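Long-range contact in putative phenazine biosynthesis PhzC/PhzF protein (Clostridium difficile, PDB 4DUN), which is of unconfirmed function but belongs to the PhzF family and probably acts as an isomerase: residues N108-M120 with Q236-E250. Numbering follows the deposited sequence. Where two conformers were deposited one is given.
Sequences NGNLYEMIFPEIM and QCEVLKDNTVKISGE
K246 leaves its strand with CG anti to the backbone N (chi1 -170°) and then bends at chi3, while E113 holds CG beside its own N and runs on extended; K246 sits diagonally from E113, one same-face pair beyond E113 with S248, and the two side chains thus cross on one face of the sheet. The ammonium NZ meets the carboxylate almost evenly, 3.3 Å from E113 OE2 and 3.4 Å from E113 OE1, a salt bridge whose hydrogen bonds are both weak. E113 OE2 is more firmly held by N108 ND2, 2.9 Å away and 42° out of the carboxylate plane. Further along this face I115 CG2 packs on T244 CB at 3.7 Å, and I115 CD1 reaches L240 CD1 where the first hairpin arm runs into its turn.

On the other face, F116 and I247 cross at about a right angle, the I247 CD1 methyl coming obliquely to ring atom F116 CD2 at 3.5 Å in the conformer given. Y112 turns its ring edge to G249 O and packs against helix 73-87; M114 and I247 both touch F12. Between the faces, strands 111-117 and 244-249 run antiparallel, with paired backbone bonds joining Y112 to G249, M114 to I247 and F116 to V245. Past P117 the ladder gains one more bond, E118 N to N243 O at 3.0 Å, and the E118 carboxylate lies across V245, with OE2 3.6 Å from V239 CG1.

Strand 244-249 is thereby flanked by 111-117 and 233-239, joining hairpin 101-108/111-117 to hairpin 233-239/244-249. One face mixes a salt bridge with apolar contacts at I115, whereas the other is largely apolar or aromatic; K246 and N108 would probably favour the carboxylate form of E113.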
loop_
_atom_site.group_PDB
_atom_site.type_symbol
_atom_site.label_atom_id
_atom_site.label_comp_id
_atom_site.label_asym_id
_atom_site.label_seq_id
_atom_site.Cartn_x
_atom_site.Cartn_y
_atom_site.Cartn_z
ATOM N N ASN A 108 13.679 -25.715 -7.906
ATOM C CA ASN A 108 13.420 -27.121 -8.241
ATOM C C ASN A 108 12.167 -27.101 -9.111
ATOM O O ASN A 108 11.057 -26.961 -8.593
ATOM C CB ASN A 108 13.262 -27.941 -6.945
ATOM C CG ASN A 108 12.905 -29.400 -7.151
ATOM O OD1 ASN A 108 12.624 -29.865 -8.268
ATOM N ND2 ASN A 108 12.928 -30.167 -6.064
ATOM N N GLY A 109 12.361 -27.165 -10.433
ATOM C CA GLY A 109 11.271 -27.012 -11.393
ATOM C C GLY A 109 10.848 -25.557 -11.307
ATOM O O GLY A 109 11.650 -24.671 -11.596
ATOM N N ASN A 110 9.632 -25.293 -10.817
ATOM C CA ASN A 110 9.152 -23.922 -10.574
ATOM C C ASN A 110 8.904 -23.692 -9.078
ATOM O O ASN A 110 8.274 -22.692 -8.678
ATOM C CB ASN A 110 7.915 -23.613 -11.436
ATOM C CG ASN A 110 8.294 -23.393 -12.873
ATOM O OD1 ASN A 110 9.335 -22.810 -13.174
ATOM N ND2 ASN A 110 7.476 -23.864 -13.802
ATOM N N LEU A 111 9.466 -24.563 -8.251
ATOM C CA LEU A 111 9.366 -24.431 -6.802
ATOM C C LEU A 111 10.656 -23.819 -6.273
ATOM O O LEU A 111 11.732 -24.175 -6.717
ATOM C CB LEU A 111 9.168 -25.787 -6.135
ATOM C CG LEU A 111 7.764 -26.378 -6.112
ATOM C CD1 LEU A 111 7.809 -27.858 -5.786
ATOM C CD2 LEU A 111 6.874 -25.627 -5.140
ATOM N N TYR A 112 10.547 -22.906 -5.317
ATOM C CA TYR A 112 11.729 -22.284 -4.732
ATOM C C TYR A 112 11.887 -22.806 -3.317
ATOM O O TYR A 112 10.990 -22.682 -2.506
ATOM C CB TYR A 112 11.634 -20.762 -4.814
ATOM C CG TYR A 112 11.724 -20.324 -6.248
ATOM C CD1 TYR A 112 12.940 -19.981 -6.811
ATOM C CD2 TYR A 112 10.603 -20.321 -7.059
ATOM C CE1 TYR A 112 13.027 -19.619 -8.128
ATOM C CE2 TYR A 112 10.682 -19.959 -8.372
ATOM C CZ TYR A 112 11.898 -19.609 -8.906
ATOM O OH TYR A 112 11.987 -19.248 -10.221
ATOM N N GLU A 113 13.042 -23.402 -3.049
ATOM C CA GLU A 113 13.328 -24.046 -1.774
ATOM C C GLU A 113 14.240 -23.288 -0.821
ATOM O O GLU A 113 15.283 -22.781 -1.215
ATOM C CB GLU A 113 13.950 -25.425 -2.025
ATOM C CG GLU A 113 13.201 -26.286 -3.025
ATOM C CD GLU A 113 13.876 -27.623 -3.273
ATOM O OE1 GLU A 113 15.112 -27.699 -3.153
ATOM O OE2 GLU A 113 13.166 -28.589 -3.595
ATOM N N MET A 114 13.830 -23.235 0.441
ATOM C CA MET A 114 14.632 -22.570 1.474
ATOM C C MET A 114 14.754 -23.502 2.675
ATOM O O MET A 114 13.761 -24.073 3.136
ATOM C CB MET A 114 14.014 -21.214 1.873
ATOM C CG MET A 114 13.771 -20.296 0.680
ATOM S SD MET A 114 12.999 -18.684 1.049
ATOM C CE MET A 114 11.395 -19.180 1.607
ATOM N N ILE A 115 15.984 -23.665 3.172
ATOM C CA ILE A 115 16.279 -24.571 4.275
ATOM C C ILE A 115 16.454 -23.745 5.532
ATOM O O ILE A 115 17.261 -22.813 5.574
ATOM C CB ILE A 115 17.497 -25.487 3.963
ATOM C CG1 ILE A 115 17.161 -26.427 2.783
ATOM C CG2 ILE A 115 17.910 -26.298 5.225
ATOM C CD1 ILE A 115 18.342 -27.245 2.217
ATOM N N PHE A 116 15.627 -24.050 6.537
ATOM C CA PHE A 116 15.549 -23.334 7.815
ATOM C C PHE A 116 15.841 -24.264 9.000
ATOM O O PHE A 116 15.655 -25.468 8.857
ATOM C CB PHE A 116 14.117 -22.751 7.963
ATOM C CG PHE A 116 13.692 -21.542 7.143
ATOM C CD1 PHE A 116 14.578 -20.915 6.272
ATOM C CD2 PHE A 116 12.410 -21.013 7.269
ATOM C CE1 PHE A 116 14.186 -19.797 5.529
ATOM C CE2 PHE A 116 12.020 -19.889 6.529
ATOM C CZ PHE A 116 12.914 -19.286 5.670
ATOM N N PRO A 117 16.256 -23.757 10.192
ATOM C CA PRO A 117 16.461 -24.659 11.339
ATOM C C PRO A 117 15.121 -25.212 11.836
ATOM O O PRO A 117 14.106 -24.517 11.771
ATOM C CB PRO A 117 17.117 -23.741 12.380
ATOM C CG PRO A 117 16.561 -22.396 12.080
ATOM C CD PRO A 117 16.525 -22.346 10.577
ATOM N N GLU A 118 15.109 -26.485 12.246
ATOM C CA GLU A 118 13.936 -27.138 12.820
ATOM C C GLU A 118 13.831 -26.662 14.260
ATOM O O GLU A 118 14.829 -26.684 14.976
ATOM C CB GLU A 118 14.080 -28.664 12.727
ATOM C CG GLU A 118 12.904 -29.398 13.350
ATOM C CD GLU A 118 12.771 -30.830 12.885
ATOM O OE1 GLU A 118 13.715 -31.613 13.119
ATOM O OE2 GLU A 118 11.741 -31.159 12.254
ATOM N N ILE A 119 12.668 -26.150 14.664
ATOM C CA ILE A 119 12.520 -25.620 16.028
ATOM C C ILE A 119 11.246 -26.194 16.665
ATOM O O ILE A 119 10.194 -25.559 16.603
ATOM C CB ILE A 119 12.533 -24.055 16.064
ATOM C CG1 ILE A 119 13.738 -23.433 15.314
ATOM C CG2 ILE A 119 12.458 -23.520 17.510
ATOM C CD1 ILE A 119 13.575 -21.931 14.952
ATOM N N MET A 120 11.347 -27.376 17.304
ATOM C CA MET A 120 10.181 -27.961 17.975
ATOM C C MET A 120 9.751 -27.033 19.126
ATOM O O MET A 120 10.585 -26.750 20.002
ATOM C CB MET A 120 10.486 -29.387 18.493
ATOM C CG MET A 120 9.293 -30.057 19.197
ATOM S SD MET A 120 7.891 -30.345 18.062
ATOM C CE MET A 120 6.722 -30.983 19.169
ATOM N N GLN A 236 5.072 -26.072 0.731
ATOM C CA GLN A 236 5.564 -27.455 0.677
ATOM C C GLN A 236 6.550 -27.583 1.821
ATOM O O GLN A 236 7.442 -26.727 1.958
ATOM C CB GLN A 236 6.214 -27.815 -0.682
ATOM C CG GLN A 236 5.351 -27.562 -1.920
ATOM C CD GLN A 236 4.010 -28.250 -1.894
ATOM O OE1 GLN A 236 3.865 -29.398 -1.447
ATOM N NE2 GLN A 236 2.992 -27.548 -2.364
ATOM N N CYS A 237 6.362 -28.608 2.657
ATOM C CA CYS A 237 7.092 -28.833 3.904
ATOM C C CYS A 237 7.781 -30.158 3.908
ATOM O O CYS A 237 7.166 -31.167 3.549
ATOM C CB CYS A 237 6.126 -28.767 5.082
ATOM S SG CYS A 237 5.298 -27.175 5.276
ATOM N N GLU A 238 9.033 -30.192 4.379
ATOM C CA GLU A 238 9.790 -31.439 4.482
ATOM C C GLU A 238 10.766 -31.390 5.647
ATOM O O GLU A 238 11.523 -30.424 5.786
ATOM C CB GLU A 238 10.526 -31.761 3.172
ATOM C CG GLU A 238 11.261 -33.093 3.197
ATOM C CD GLU A 238 11.975 -33.524 1.932
ATOM O OE1 GLU A 238 11.817 -32.852 0.888
ATOM O OE2 GLU A 238 12.692 -34.550 1.987
ATOM N N VAL A 239 10.772 -32.473 6.453
ATOM C CA VAL A 239 11.675 -32.658 7.594
ATOM C C VAL A 239 12.952 -33.217 6.978
ATOM O O VAL A 239 12.902 -34.267 6.310
ATOM C CB VAL A 239 11.104 -33.594 8.698
ATOM C CG1 VAL A 239 12.112 -33.798 9.828
ATOM C CG2 VAL A 239 9.784 -33.081 9.244
ATOM N N LEU A 240 14.077 -32.526 7.174
ATOM C CA LEU A 240 15.371 -32.982 6.661
ATOM C C LEU A 240 16.193 -33.640 7.811
ATOM O O LEU A 240 15.743 -33.649 8.951
ATOM C CB LEU A 240 16.122 -31.849 5.932
ATOM C CG LEU A 240 15.381 -31.233 4.709
ATOM C CD1 LEU A 240 16.217 -30.155 4.031
ATOM C CD2 LEU A 240 14.995 -32.307 3.652
ATOM N N LYS A 241 17.346 -34.250 7.493
ATOM C CA LYS A 241 18.145 -35.065 8.421
ATOM C C LYS A 241 18.827 -34.365 9.630
ATOM O O LYS A 241 18.807 -34.925 10.734
ATOM C CB LYS A 241 19.241 -35.803 7.635
ATOM C CG LYS A 241 18.724 -37.007 6.858
ATOM C CD LYS A 241 19.806 -37.613 5.978
ATOM C CE LYS A 241 19.247 -38.670 5.058
ATOM N NZ LYS A 241 20.289 -39.223 4.155
ATOM N N ASP A 242 19.499 -33.233 9.410
ATOM C CA ASP A 242 20.345 -32.514 10.382
ATOM C C ASP A 242 19.601 -31.423 11.188
ATOM O O ASP A 242 20.128 -30.316 11.367
ATOM C CB ASP A 242 21.513 -31.865 9.603
ATOM C CG ASP A 242 21.080 -31.101 8.345
ATOM O OD1 ASP A 242 19.859 -31.088 8.041
ATOM O OD2 ASP A 242 21.963 -30.532 7.659
ATOM N N ASN A 243 18.393 -31.736 11.687
ATOM C CA ASN A 243 17.552 -30.789 12.443
ATOM C C ASN A 243 17.273 -29.536 11.597
ATOM O O ASN A 243 17.383 -28.398 12.073
ATOM C CB ASN A 243 18.134 -30.418 13.813
ATOM C CG ASN A 243 18.400 -31.600 14.721
ATOM O OD1 ASN A 243 19.479 -31.728 15.303
ATOM N ND2 ASN A 243 17.439 -32.504 14.847
ATOM N N THR A 244 16.947 -29.757 10.324
ATOM C CA THR A 244 16.544 -28.662 9.444
ATOM C C THR A 244 15.247 -29.042 8.791
ATOM O O THR A 244 14.848 -30.213 8.825
ATOM C CB THR A 244 17.616 -28.270 8.392
ATOM O OG1 THR A 244 17.834 -29.349 7.480
ATOM C CG2 THR A 244 18.933 -27.768 9.020
ATOM N N VAL A 245 14.584 -28.052 8.197
ATOM C CA VAL A 245 13.343 -28.241 7.468
ATOM C C VAL A 245 13.458 -27.541 6.122
ATOM O O VAL A 245 14.172 -26.537 5.998
ATOM C CB VAL A 245 12.077 -27.769 8.259
ATOM C CG1 VAL A 245 11.864 -28.571 9.557
ATOM C CG2 VAL A 245 12.119 -26.272 8.554
ATOM N N LYS A 246 12.758 -28.065 5.108
ATOM C CA LYS A 246 12.705 -27.423 3.812
ATOM C C LYS A 246 11.314 -26.804 3.650
ATOM O O LYS A 246 10.298 -27.470 3.902
ATOM C CB LYS A 246 13.011 -28.414 2.675
ATOM C CG LYS A 246 13.192 -27.721 1.322
ATOM C CD LYS A 246 13.214 -28.718 0.150
ATOM C CE LYS A 246 14.508 -29.474 0.002
ATOM N NZ LYS A 246 14.460 -30.385 -1.174
ATOM N N ILE A 247 11.285 -25.519 3.287
ATOM C CA ILE A 247 10.075 -24.740 3.032
ATOM C C ILE A 247 10.142 -24.339 1.566
ATOM O O ILE A 247 11.145 -23.754 1.142
ATOM C CB ILE A 247 10.014 -23.556 4.040
ATOM C CG1 ILE A 247 9.506 -24.121 5.394
ATOM C CG2 ILE A 247 9.109 -22.389 3.562
ATOM C CD1 ILE A 247 10.271 -23.698 6.579
ATOM N N SER A 248 9.100 -24.701 0.781
ATOM C CA SER A 248 9.101 -24.391 -0.647
ATOM C C SER A 248 7.814 -23.744 -1.073
ATOM O O SER A 248 6.745 -24.045 -0.524
ATOM C CB SER A 248 9.328 -25.648 -1.489
ATOM O OG SER A 248 10.450 -26.402 -1.066
ATOM N N GLY A 249 7.911 -22.916 -2.101
ATOM C CA GLY A 249 6.742 -22.280 -2.675
ATOM C C GLY A 249 6.920 -21.879 -4.119
ATOM O O GLY A 249 8.051 -21.769 -4.618
ATOM N N GLU A 250 5.787 -21.668 -4.785
ATOM C CA GLU A 250 5.723 -21.183 -6.150
ATOM C C GLU A 250 5.685 -19.658 -6.089
ATOM O O GLU A 250 5.418 -19.089 -5.024
ATOM C CB GLU A 250 4.454 -21.716 -6.850
ATOM C CG GLU A 250 4.373 -23.228 -6.991
ATOM C CD GLU A 250 3.038 -23.699 -7.540
ATOM O OE1 GLU A 250 2.468 -23.015 -8.425
ATOM O OE2 GLU A 250 2.548 -24.750 -7.066
HETATM O O HOH W 1 10.689 -28.575 -3.478
#